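Local coordinates for protein NH(3)-dependent NAD(+) synthetase (Francisella tularensis subsp. holarctica LVS, PDB 3FIU) that belongs to the NAD synthase family and, in this model, binds adenosine monophosphate, pyrophosphate and magnesium at the C-terminal ends of the strands of a parallel sheet, at residues Ala58-Ser63 against Asp73-Ile78; Gly38-Ala43 against Asn186-Ala191; Phe32-Ser37 against Ile138-Asp143. All blocks are in the same frame, centred on the assembly; numbering follows the deposited sequence.

Contact 1 of 3, residues Ala58-Ser63 against Asp73-Ile78. With AMP (adenosine monophosphate), chain G.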
loop_
_atom_site.group_PDB
_atom_site.type_symbol
_atom_site.label_atom_id
_atom_site.label_comp_id
_atom_site.label_asym_id
_atom_site.label_seq_id
_atom_site.Cartn_x
_atom_site.Cartn_y
_atom_site.Cartn_z
ATOM N N ALA A 58 13.738 -14.936 1.553
ATOM C CA ALA A 58 13.162 -14.669 0.237
ATOM C C ALA A 58 11.837 -15.387 0.035
ATOM O O ALA A 58 11.708 -16.561 0.368
ATOM C CB ALA A 58 14.131 -15.070 -0.871
ATOM N N LEU A 59 10.859 -14.686 -0.534
ATOM C CA LEU A 59 9.639 -15.327 -0.940
ATOM C C LEU A 59 9.610 -15.409 -2.465
ATOM O O LEU A 59 9.824 -14.424 -3.144
ATOM C CB LEU A 59 8.409 -14.561 -0.418
ATOM C CG LEU A 59 8.329 -14.326 1.082
ATOM C CD1 LEU A 59 6.925 -13.751 1.424
ATOM C CD2 LEU A 59 8.607 -15.642 1.835
ATOM N N ILE A 60 9.349 -16.602 -2.983
ATOM C CA ILE A 60 9.028 -16.764 -4.395
ATOM C C ILE A 60 7.536 -16.964 -4.527
ATOM O O ILE A 60 6.958 -17.874 -3.925
ATOM C CB ILE A 60 9.797 -17.927 -5.013
ATOM C CG1 ILE A 60 11.302 -17.718 -4.837
ATOM C CG2 ILE A 60 9.385 -18.159 -6.533
ATOM C CD1 ILE A 60 12.127 -18.911 -5.326
ATOM N N LEU A 61 6.908 -16.121 -5.350
ATOM C CA LEU A 61 5.451 -15.986 -5.329
ATOM C C LEU A 61 4.867 -16.047 -6.732
ATOM O O LEU A 61 4.278 -15.057 -7.222
ATOM C CB LEU A 61 5.055 -14.665 -4.615
ATOM C CG LEU A 61 5.587 -14.591 -3.187
ATOM C CD1 LEU A 61 5.427 -13.176 -2.571
ATOM C CD2 LEU A 61 4.802 -15.622 -2.372
ATOM N N PRO A 62 5.009 -17.211 -7.390
ATOM C CA PRO A 62 4.518 -17.292 -8.766
ATOM C C PRO A 62 2.995 -17.292 -8.911
ATOM O O PRO A 62 2.267 -17.824 -8.063
ATOM C CB PRO A 62 5.102 -18.616 -9.261
ATOM C CG PRO A 62 5.347 -19.424 -8.039
ATOM C CD PRO A 62 5.618 -18.480 -6.929
ATOM N N SER A 63 2.512 -16.716 -10.003
ATOM C CA SER A 63 1.147 -16.976 -10.443
ATOM C C SER A 63 1.249 -17.863 -11.684
ATOM O O SER A 63 2.339 -18.129 -12.167
ATOM C CB SER A 63 0.449 -15.676 -10.789
ATOM O OG SER A 63 1.070 -15.091 -11.940
ATOM N N ASP A 73 15.514 -19.529 -11.555
ATOM C CA ASP A 73 16.627 -18.586 -11.367
ATOM C C ASP A 73 16.631 -17.986 -9.964
ATOM O O ASP A 73 17.685 -17.816 -9.353
ATOM C CB ASP A 73 16.554 -17.465 -12.402
ATOM C CG ASP A 73 16.961 -17.915 -13.804
ATOM O OD1 ASP A 73 16.698 -17.134 -14.770
ATOM O OD2 ASP A 73 17.499 -19.034 -13.953
ATOM N N ALA A 74 15.443 -17.641 -9.465
ATOM C CA ALA A 74 15.334 -17.145 -8.076
ATOM C C ALA A 74 15.832 -18.212 -7.078
ATOM O O ALA A 74 16.542 -17.912 -6.121
ATOM C CB ALA A 74 13.888 -16.761 -7.773
ATOM N N LEU A 75 15.401 -19.456 -7.301
ATOM C CA LEU A 75 15.829 -20.583 -6.466
ATOM C C LEU A 75 17.330 -20.763 -6.539
ATOM O O LEU A 75 17.977 -20.976 -5.521
ATOM C CB LEU A 75 15.142 -21.879 -6.900
ATOM C CG LEU A 75 13.791 -22.193 -6.266
ATOM C CD1 LEU A 75 13.144 -23.441 -6.918
ATOM C CD2 LEU A 75 13.963 -22.354 -4.749
ATOM N N GLU A 76 17.876 -20.657 -7.746
ATOM C CA GLU A 76 19.323 -20.735 -7.905
ATOM C C GLU A 76 20.052 -19.692 -7.033
ATOM O O GLU A 76 21.013 -20.026 -6.319
ATOM C CB GLU A 76 19.738 -20.600 -9.367
ATOM C CG GLU A 76 21.254 -20.820 -9.499
ATOM C CD GLU A 76 21.740 -20.832 -10.922
ATOM O OE1 GLU A 76 20.975 -21.285 -11.809
ATOM O OE2 GLU A 76 22.882 -20.388 -11.149
ATOM N N LEU A 77 19.605 -18.438 -7.095
ATOM C CA LEU A 77 20.153 -17.392 -6.215
ATOM C C LEU A 77 20.036 -17.684 -4.715
ATOM O O LEU A 77 21.013 -17.533 -3.970
ATOM C CB LEU A 77 19.531 -16.032 -6.542
ATOM C CG LEU A 77 20.102 -14.855 -5.739
ATOM C CD1 LEU A 77 21.590 -14.595 -6.096
ATOM C CD2 LEU A 77 19.214 -13.629 -5.975
ATOM N N ILE A 78 18.851 -18.120 -4.285
ATOM C CA ILE A 78 18.617 -18.520 -2.901
ATOM C C ILE A 78 19.627 -19.614 -2.456
ATOM O O ILE A 78 20.191 -19.526 -1.358
ATOM C CB ILE A 78 17.159 -18.976 -2.736
ATOM C CG1 ILE A 78 16.199 -17.759 -2.688
ATOM C CG2 ILE A 78 16.971 -19.908 -1.519
ATOM C CD1 ILE A 78 14.727 -18.159 -2.949
HETATM P P AMP G . 9.109 -6.035 -11.753
HETATM O O1P AMP G . 9.965 -4.789 -11.611
HETATM O O2P AMP G . 7.624 -5.695 -11.961
HETATM O O3P AMP G . 9.583 -7.129 -12.643
HETATM O "O5'" AMP G . 9.032 -6.691 -10.265
HETATM C "C5'" AMP G . 8.882 -5.822 -9.124
HETATM C "C4'" AMP G . 9.154 -6.637 -7.871
HETATM O "O4'" AMP G . 8.041 -7.477 -7.542
HETATM C "C3'" AMP G . 10.308 -7.619 -8.023
HETATM O "O3'" AMP G . 11.532 -6.917 -7.851
HETATM C "C2'" AMP G . 10.029 -8.600 -6.888
HETATM O "O2'" AMP G . 10.541 -8.109 -5.630
HETATM C "C1'" AMP G . 8.499 -8.649 -6.861
HETATM N N9 AMP G . 8.047 -9.815 -7.656
HETATM C C8 AMP G . 7.602 -9.816 -8.941
HETATM N N7 AMP G . 7.287 -11.072 -9.352
HETATM C C5 AMP G . 7.568 -11.896 -8.314
HETATM C C6 AMP G . 7.448 -13.345 -8.068
HETATM N N6 AMP G . 7.021 -14.176 -9.047
HETATM N N1 AMP G . 7.815 -13.767 -6.844
HETATM C C2 AMP G . 8.271 -12.965 -5.861
HETATM N N3 AMP G . 8.393 -11.614 -5.999
HETATM C C4 AMP G . 8.049 -11.065 -7.197
#
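The backbone N-H of Leu61, one residue past the Ile60 that packs on Ala74, Leu75 and Ile78, donates to the adenine: Leu61 N lies 2.9 Å from AMP N1, in a bond bent to 149° at the hydrogen. Both segments belong to the beta-alpha-beta crossover of strand 56-60, helix 68-81 and strand 84-87, within the alpha/beta fold of the HUP clan. Strand piece 58-60 runs nearly antiparallel to helix piece 73-78, the two axes approaching to 9.7 Å. Alternation along the strand divides the work, since Ala58 and Ile60 send CB toward the helix while Leu59 turns away, to lie on Tyr127 and Leu128 of helix 113-135.

The strand-to-helix interface itself is purely apolar. Ile60 does most of the touching: CG1 stands anti to the carbonyl carbon (chi1 -57°), and the extended chain carries CD1 in among three helix side chains. Ile60 CD1 meets Ala74 CB at 3.7 Å and, one turn further on, Ile78 CD1 at 3.6 Å, the two isoleucine chains crossing at a slant. Leu75 joins from the flank with its branch point, CG lying 3.8 Å from Ile60 CD1. Closer to the start of the strand segment, the methyl CB of Ala58 rests against CG1 and CD1 of Ile78, with 3.8 Å between Ala58 CB and Ile78 CD1.

Contact 2 of 3, residues Gly38-Ala43 against Asn186-Ala191. With MG (magnesium ion), chain E; POP (pyrophosphate 2-), chain H; AMP (adenosine monophosphate), chain G.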
loop_
_atom_site.group_PDB
_atom_site.type_symbol
_atom_site.label_atom_id
_atom_site.label_comp_id
_atom_site.label_asym_id
_atom_site.label_seq_id
_atom_site.Cartn_x
_atom_site.Cartn_y
_atom_site.Cartn_z
ATOM N N GLY A 38 13.240 -13.546 -9.897
ATOM C CA GLY A 38 14.177 -14.140 -10.859
ATOM C C GLY A 38 14.758 -13.037 -11.733
ATOM O O GLY A 38 15.651 -13.306 -12.565
ATOM N N GLY A 39 14.289 -11.805 -11.507
ATOM C CA GLY A 39 14.861 -10.595 -12.180
ATOM C C GLY A 39 16.073 -10.010 -11.458
ATOM O O GLY A 39 16.391 -10.380 -10.332
ATOM N N ILE A 40 16.736 -9.052 -12.106
ATOM C CA ILE A 40 17.954 -8.443 -11.577
ATOM C C ILE A 40 17.761 -7.526 -10.351
ATOM O O ILE A 40 18.603 -7.512 -9.452
ATOM C CB ILE A 40 18.673 -7.628 -12.692
ATOM C CG1 ILE A 40 20.062 -7.208 -12.232
ATOM C CG2 ILE A 40 17.846 -6.349 -13.092
ATOM C CD1 ILE A 40 20.973 -8.362 -12.048
ATOM N N ASP A 41 16.670 -6.752 -10.309
ATOM C CA ASP A 41 16.475 -5.765 -9.211
ATOM C C ASP A 41 16.346 -6.499 -7.893
ATOM O O ASP A 41 17.016 -6.168 -6.913
ATOM C CB ASP A 41 15.213 -4.896 -9.405
ATOM C CG ASP A 41 15.243 -4.038 -10.664
ATOM O OD1 ASP A 41 16.338 -3.618 -11.101
ATOM O OD2 ASP A 41 14.123 -3.779 -11.201
ATOM N N SER A 42 15.484 -7.520 -7.865
ATOM C CA SER A 42 15.290 -8.257 -6.610
ATOM C C SER A 42 16.503 -9.125 -6.298
ATOM O O SER A 42 16.847 -9.297 -5.121
ATOM C CB SER A 42 14.002 -9.089 -6.613
ATOM O OG SER A 42 13.952 -9.937 -7.765
ATOM N N ALA A 43 17.179 -9.625 -7.339
ATOM C CA ALA A 43 18.413 -10.390 -7.118
ATOM C C ALA A 43 19.482 -9.534 -6.390
ATOM O O ALA A 43 20.105 -9.962 -5.385
ATOM C CB ALA A 43 18.943 -10.954 -8.435
ATOM N N ASN A 186 22.209 -16.087 -15.972
ATOM C CA ASN A 186 20.906 -15.924 -16.644
ATOM C C ASN A 186 20.101 -14.721 -16.172
ATOM O O ASN A 186 19.359 -14.119 -16.962
ATOM C CB ASN A 186 20.017 -17.162 -16.576
ATOM C CG ASN A 186 18.961 -17.142 -17.653
ATOM O OD1 ASN A 186 19.283 -17.049 -18.832
ATOM N ND2 ASN A 186 17.705 -17.161 -17.264
ATOM N N ILE A 187 20.266 -14.370 -14.901
ATOM C CA ILE A 187 19.594 -13.182 -14.338
ATOM C C ILE A 187 20.240 -11.917 -14.910
ATOM O O ILE A 187 19.535 -10.981 -15.308
ATOM C CB ILE A 187 19.659 -13.208 -12.817
ATOM C CG1 ILE A 187 18.865 -14.443 -12.307
ATOM C CG2 ILE A 187 19.110 -11.884 -12.191
ATOM C CD1 ILE A 187 18.994 -14.657 -10.788
ATOM N N LEU A 188 21.576 -11.908 -14.973
ATOM C CA LEU A 188 22.314 -10.809 -15.622
ATOM C C LEU A 188 21.881 -10.595 -17.072
ATOM O O LEU A 188 21.784 -9.471 -17.525
ATOM C CB LEU A 188 23.838 -11.050 -15.565
ATOM C CG LEU A 188 24.529 -11.030 -14.178
ATOM C CD1 LEU A 188 26.034 -11.281 -14.291
ATOM C CD2 LEU A 188 24.259 -9.723 -13.410
ATOM N N ASP A 189 21.647 -11.687 -17.793
ATOM C CA ASP A 189 21.480 -11.627 -19.247
ATOM C C ASP A 189 20.046 -11.504 -19.728
ATOM O O ASP A 189 19.828 -11.136 -20.894
ATOM C CB ASP A 189 22.112 -12.865 -19.913
ATOM C CG ASP A 189 23.622 -12.905 -19.767
ATOM O OD1 ASP A 189 24.221 -11.930 -19.268
ATOM O OD2 ASP A 189 24.222 -13.939 -20.130
ATOM N N LYS A 190 19.079 -11.839 -18.871
ATOM C CA LYS A 190 17.679 -11.904 -19.299
ATOM C C LYS A 190 17.095 -10.510 -19.486
ATOM O O LYS A 190 17.602 -9.545 -18.932
ATOM C CB LYS A 190 16.802 -12.754 -18.364
ATOM C CG LYS A 190 16.495 -12.158 -17.005
ATOM C CD LYS A 190 15.371 -12.970 -16.226
ATOM C CE LYS A 190 15.799 -14.396 -15.883
ATOM N NZ LYS A 190 15.031 -15.004 -14.736
ATOM N N ALA A 191 16.048 -10.425 -20.296
ATOM C CA ALA A 191 15.293 -9.181 -20.460
ATOM C C ALA A 191 14.529 -8.816 -19.175
ATOM O O ALA A 191 13.765 -9.660 -18.662
ATOM C CB ALA A 191 14.283 -9.339 -21.632
HETATM MG MG MG E . 12.127 -4.482 -11.271
HETATM P P1 POP H . 12.924 -7.642 -10.925
HETATM O O1 POP H . 13.821 -8.323 -9.920
HETATM O O2 POP H . 12.355 -6.365 -10.373
HETATM O O3 POP H . 11.785 -8.513 -11.431
HETATM O O POP H . 13.851 -7.197 -12.181
HETATM P P2 POP H . 13.255 -6.479 -13.495
HETATM O O4 POP H . 12.654 -5.137 -13.109
HETATM O O5 POP H . 14.502 -6.277 -14.307
HETATM O O6 POP H . 12.271 -7.342 -14.247
HETATM P P AMP G . 9.109 -6.035 -11.753
HETATM O O1P AMP G . 9.965 -4.789 -11.611
HETATM O O2P AMP G . 7.624 -5.695 -11.961
HETATM O O3P AMP G . 9.583 -7.129 -12.643
HETATM O "O5'" AMP G . 9.032 -6.691 -10.265
HETATM C "C5'" AMP G . 8.882 -5.822 -9.124
HETATM C "C4'" AMP G . 9.154 -6.637 -7.871
HETATM O "O4'" AMP G . 8.041 -7.477 -7.542
HETATM C "C3'" AMP G . 10.308 -7.619 -8.023
HETATM O "O3'" AMP G . 11.532 -6.917 -7.851
HETATM C "C2'" AMP G . 10.029 -8.600 -6.888
HETATM O "O2'" AMP G . 10.541 -8.109 -5.630
HETATM C "C1'" AMP G . 8.499 -8.649 -6.861
HETATM N N9 AMP G . 8.047 -9.815 -7.656
HETATM C C8 AMP G . 7.602 -9.816 -8.941
HETATM N N7 AMP G . 7.287 -11.072 -9.352
HETATM C C5 AMP G . 7.568 -11.896 -8.314
HETATM C C6 AMP G . 7.448 -13.345 -8.068
HETATM N N6 AMP G . 7.021 -14.176 -9.047
HETATM N N1 AMP G . 7.815 -13.767 -6.844
HETATM C C2 AMP G . 8.271 -12.965 -5.861
HETATM N N3 AMP G . 8.393 -11.614 -5.999
HETATM C C4 AMP G . 8.049 -11.065 -7.197
HETATM O O HOH W 1 11.779 -3.554 -9.259
#
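One hydrogen bond joins the two segments, from the ammonium of Lys190 to the carbonyl of Gly38, with 2.8 Å between Lys190 NZ and Gly38 O. The donor stands well above the carbonyl plane, 53° out of it, and the side chain reaches that place through a bend at chi3 (64°). Salt bridges to Asp70 and Asp73 grip the same nitrogen, so the Gly38 carbonyl shares it with two carboxylates.

Van der Waals contacts of side-chain carbons with carbonyls come next. Ile187 points its branches at the backbone of the glycine pair: CG1 comes to 3.4 Å from Gly38 O, while CG2 lies against the carbonyl group of Gly39. Apolar pairs complete the packing, with 3.9 Å between Ile187 CG2 and Ala43 CB. The CG1-CD1 arm of Ile40 leads away from the phosphates, while its CG2 stays beside pyrophosphate O5; Ile40 CD1 packs on Leu188 CD2 at 3.8 Å.

The sequence Ser-Gly-Gly-Ile-Asp-Ser over residues 37-42 is the PP-loop signature, the phosphate-binding turn leading into helix 40-51. Gly39 occupies the N-cap position, and its lack of a side chain leaves room for the bridging oxygen of pyrophosphate.

Ligand bonds come from the first turn of that helix. Pyrophosphate O1 is held twice by Ser42, 2.8 Å from Ser42 N and 2.7 Å from Ser42 OG; a long, weak bond runs from Asp41 N to the bridging oxygen. Metal coordination falls to Asp41, whose OD2 binds magnesium at 2.1 Å. AMP O1P, pyrophosphate O2 and O4, a water and Glu147 are the other ligands of the ion, while Asp41 OD1 is held by Lys171 and Asn144.

Contact 3 of 3, residues Phe32-Ser37 against Ile138-Asp143. With AMP (adenosine monophosphate), chain G; POP (pyrophosphate 2-), chain H.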
loop_
_atom_site.group_PDB
_atom_site.type_symbol
_atom_site.label_atom_id
_atom_site.label_comp_id
_atom_site.label_asym_id
_atom_site.label_seq_id
_atom_site.Cartn_x
_atom_site.Cartn_y
_atom_site.Cartn_z
ATOM N N PHE A 32 15.311 -8.853 7.248
ATOM C CA PHE A 32 14.698 -8.488 5.993
ATOM C C PHE A 32 13.867 -9.599 5.406
ATOM O O PHE A 32 14.090 -10.793 5.657
ATOM C CB PHE A 32 15.799 -8.154 4.964
ATOM C CG PHE A 32 16.758 -7.081 5.424
ATOM C CD1 PHE A 32 18.030 -7.423 5.900
ATOM C CD2 PHE A 32 16.386 -5.731 5.379
ATOM C CE1 PHE A 32 18.911 -6.414 6.345
ATOM C CE2 PHE A 32 17.262 -4.717 5.791
ATOM C CZ PHE A 32 18.529 -5.072 6.301
ATOM N N VAL A 33 12.931 -9.185 4.567
ATOM C CA VAL A 33 12.256 -10.114 3.681
ATOM C C VAL A 33 12.151 -9.429 2.315
ATOM O O VAL A 33 12.038 -8.174 2.225
ATOM C CB VAL A 33 10.884 -10.590 4.262
ATOM C CG1 VAL A 33 9.894 -9.432 4.400
ATOM C CG2 VAL A 33 10.257 -11.762 3.413
ATOM N N ILE A 34 12.189 -10.244 1.264
ATOM C CA ILE A 34 12.218 -9.721 -0.095
ATOM C C ILE A 34 11.528 -10.710 -1.027
ATOM O O ILE A 34 11.663 -11.913 -0.837
ATOM C CB ILE A 34 13.656 -9.431 -0.548
ATOM C CG1 ILE A 34 13.638 -8.735 -1.917
ATOM C CG2 ILE A 34 14.476 -10.724 -0.650
ATOM C CD1 ILE A 34 14.895 -7.979 -2.211
ATOM N N GLY A 35 10.731 -10.200 -1.972
ATOM C CA GLY A 35 10.157 -11.056 -3.016
ATOM C C GLY A 35 11.152 -11.226 -4.166
ATOM O O GLY A 35 11.653 -10.227 -4.720
ATOM N N LEU A 36 11.461 -12.477 -4.510
ATOM C CA LEU A 36 12.413 -12.765 -5.597
ATOM C C LEU A 36 11.713 -13.245 -6.847
ATOM O O LEU A 36 11.135 -14.339 -6.873
ATOM C CB LEU A 36 13.452 -13.816 -5.172
ATOM C CG LEU A 36 14.714 -13.494 -4.407
ATOM C CD1 LEU A 36 15.565 -14.757 -4.441
ATOM C CD2 LEU A 36 15.499 -12.355 -5.022
ATOM N N SER A 37 11.772 -12.423 -7.890
ATOM C CA SER A 37 11.076 -12.692 -9.137
ATOM C C SER A 37 11.940 -13.479 -10.132
ATOM O O SER A 37 11.432 -13.993 -11.105
ATOM C CB SER A 37 10.713 -11.371 -9.784
ATOM O OG SER A 37 11.911 -10.660 -10.065
ATOM N N ILE A 138 11.869 -6.155 8.122
ATOM C CA ILE A 138 11.372 -5.098 7.236
ATOM C C ILE A 138 11.366 -5.543 5.774
ATOM O O ILE A 138 12.178 -6.373 5.388
ATOM C CB ILE A 138 12.082 -3.750 7.421
ATOM C CG1 ILE A 138 13.612 -3.867 7.238
ATOM C CG2 ILE A 138 11.723 -3.202 8.771
ATOM C CD1 ILE A 138 14.314 -2.464 7.208
ATOM N N VAL A 139 10.441 -4.990 4.984
ATOM C CA VAL A 139 10.244 -5.408 3.599
ATOM C C VAL A 139 11.094 -4.536 2.697
ATOM O O VAL A 139 10.921 -3.302 2.635
ATOM C CB VAL A 139 8.742 -5.276 3.165
ATOM C CG1 VAL A 139 8.587 -5.629 1.675
ATOM C CG2 VAL A 139 7.872 -6.147 4.026
ATOM N N ILE A 140 12.014 -5.172 1.985
ATOM C CA ILE A 140 12.846 -4.462 1.019
ATOM C C ILE A 140 12.121 -4.315 -0.307
ATOM O O ILE A 140 11.773 -5.332 -0.948
ATOM C CB ILE A 140 14.143 -5.215 0.753
ATOM C CG1 ILE A 140 14.975 -5.303 2.030
ATOM C CG2 ILE A 140 14.903 -4.491 -0.420
ATOM C CD1 ILE A 140 16.261 -6.090 1.897
ATOM N N GLY A 141 11.890 -3.071 -0.735
ATOM C CA GLY A 141 11.340 -2.804 -2.062
ATOM C C GLY A 141 12.478 -2.677 -3.073
ATOM O O GLY A 141 13.563 -2.221 -2.737
ATOM N N THR A 142 12.226 -3.104 -4.310
ATOM C CA THR A 142 13.322 -3.276 -5.282
ATOM C C THR A 142 13.350 -2.205 -6.378
ATOM O O THR A 142 14.172 -2.291 -7.295
ATOM C CB THR A 142 13.242 -4.643 -5.969
ATOM O OG1 THR A 142 12.053 -4.693 -6.745
ATOM C CG2 THR A 142 13.263 -5.804 -4.935
ATOM N N ASP A 143 12.439 -1.232 -6.301
ATOM C CA ASP A 143 12.343 -0.120 -7.301
ATOM C C ASP A 143 13.711 0.537 -7.523
ATOM O O ASP A 143 14.392 0.912 -6.557
ATOM C CB ASP A 143 11.331 0.936 -6.853
ATOM C CG ASP A 143 9.981 0.324 -6.466
ATOM O OD1 ASP A 143 9.031 0.421 -7.267
ATOM O OD2 ASP A 143 9.881 -0.288 -5.376
HETATM P P AMP G . 9.109 -6.035 -11.753
HETATM O O1P AMP G . 9.965 -4.789 -11.611
HETATM O O2P AMP G . 7.624 -5.695 -11.961
HETATM O O3P AMP G . 9.583 -7.129 -12.643
HETATM O "O5'" AMP G . 9.032 -6.691 -10.265
HETATM C "C5'" AMP G . 8.882 -5.822 -9.124
HETATM C "C4'" AMP G . 9.154 -6.637 -7.871
HETATM O "O4'" AMP G . 8.041 -7.477 -7.542
HETATM C "C3'" AMP G . 10.308 -7.619 -8.023
HETATM O "O3'" AMP G . 11.532 -6.917 -7.851
HETATM C "C2'" AMP G . 10.029 -8.600 -6.888
HETATM O "O2'" AMP G . 10.541 -8.109 -5.630
HETATM C "C1'" AMP G . 8.499 -8.649 -6.861
HETATM N N9 AMP G . 8.047 -9.815 -7.656
HETATM C C8 AMP G . 7.602 -9.816 -8.941
HETATM N N7 AMP G . 7.287 -11.072 -9.352
HETATM C C5 AMP G . 7.568 -11.896 -8.314
HETATM C C6 AMP G . 7.448 -13.345 -8.068
HETATM N N6 AMP G . 7.021 -14.176 -9.047
HETATM N N1 AMP G . 7.815 -13.767 -6.844
HETATM C C2 AMP G . 8.271 -12.965 -5.861
HETATM N N3 AMP G . 8.393 -11.614 -5.999
HETATM C C4 AMP G . 8.049 -11.065 -7.197
HETATM P P1 POP H . 12.924 -7.642 -10.925
HETATM O O1 POP H . 13.821 -8.323 -9.920
HETATM O O2 POP H . 12.355 -6.365 -10.373
HETATM O O3 POP H . 11.785 -8.513 -11.431
HETATM O O POP H . 13.851 -7.197 -12.181
HETATM P P2 POP H . 13.255 -6.479 -13.495
HETATM O O4 POP H . 12.654 -5.137 -13.109
HETATM O O5 POP H . 14.502 -6.277 -14.307
HETATM O O6 POP H . 12.271 -7.342 -14.247
HETATM O O HOH W 2 10.280 -7.429 -1.891
#
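Two backbone hydrogen bonds tie Val33 to the neighbouring strand: Val33 N donates to Ile138 O at 3.0 Å, and Ile140 N donates to Val33 O, also at 3.0 Å. This is parallel pairing of strand 31-35 with strand 137-139, the last strand on this side of the parallel sheet within the chain, in the HUP-type alpha/beta core.

Beyond Ile140 the chains diverge, and a water takes up the ladder. It accepts from Gly35 N at 2.8 Å and donates to Ile140 O at 2.7 Å. Both segments then turn to the ligands. Gly35 O receives the ribose hydroxyl, AMP O2' lying 2.6 Å away, and the missing side chain of Gly35 leaves room for adenine N3. Thr142 brings OG1 close to AMP O3' from the other segment. Further along, Ser37 OG donates to pyrophosphate O3.

Side chains pack on both faces of the sheet. Phe32 and Ile138 lie side by side, pointing the same way, and Ile140 reaches across to the same ring, its CD1 3.5 Å from Phe32 CD2. On the opposite face Val33 CG1 meets Val139 CG2 at 3.9 Å, with Leu128, Tyr131 and Ala132 of helix 113-135 covering Val33. Ile34 bridges to the diverging part of the second segment. With CG1 anti to the backbone N (chi1 -174°), it swings CD1 over to the CG2 of Ile140 and on to Thr142, whose CG2 lies 3.8 Å from Ile34 CD1.

How the contacts relate
All three contacts converge on adenosine monophosphate: contact 1 meets the adenine, contact 3 the ribose, and contact 2 the phosphate through the magnesium ion. Contacts 1 and 3 share the sheet, where Leu59 N to Ile34 O and Leu59 O to Leu36 N, each 2.9 Å, pair strands 56-60 and 31-35. Strand 31-35 leads directly into the PP-loop of contact 2, and the probable hydrogen bond between Ser42 OG and Ser37 OG (3.2 Å) links contacts 2 and 3 beside pyrophosphate. On the helix of contact 1, Asp73 OD1 also takes a probable hydrogen bond from Asn186 ND2 of contact 2 (2.7 Å), beside the Lys190 salt bridge.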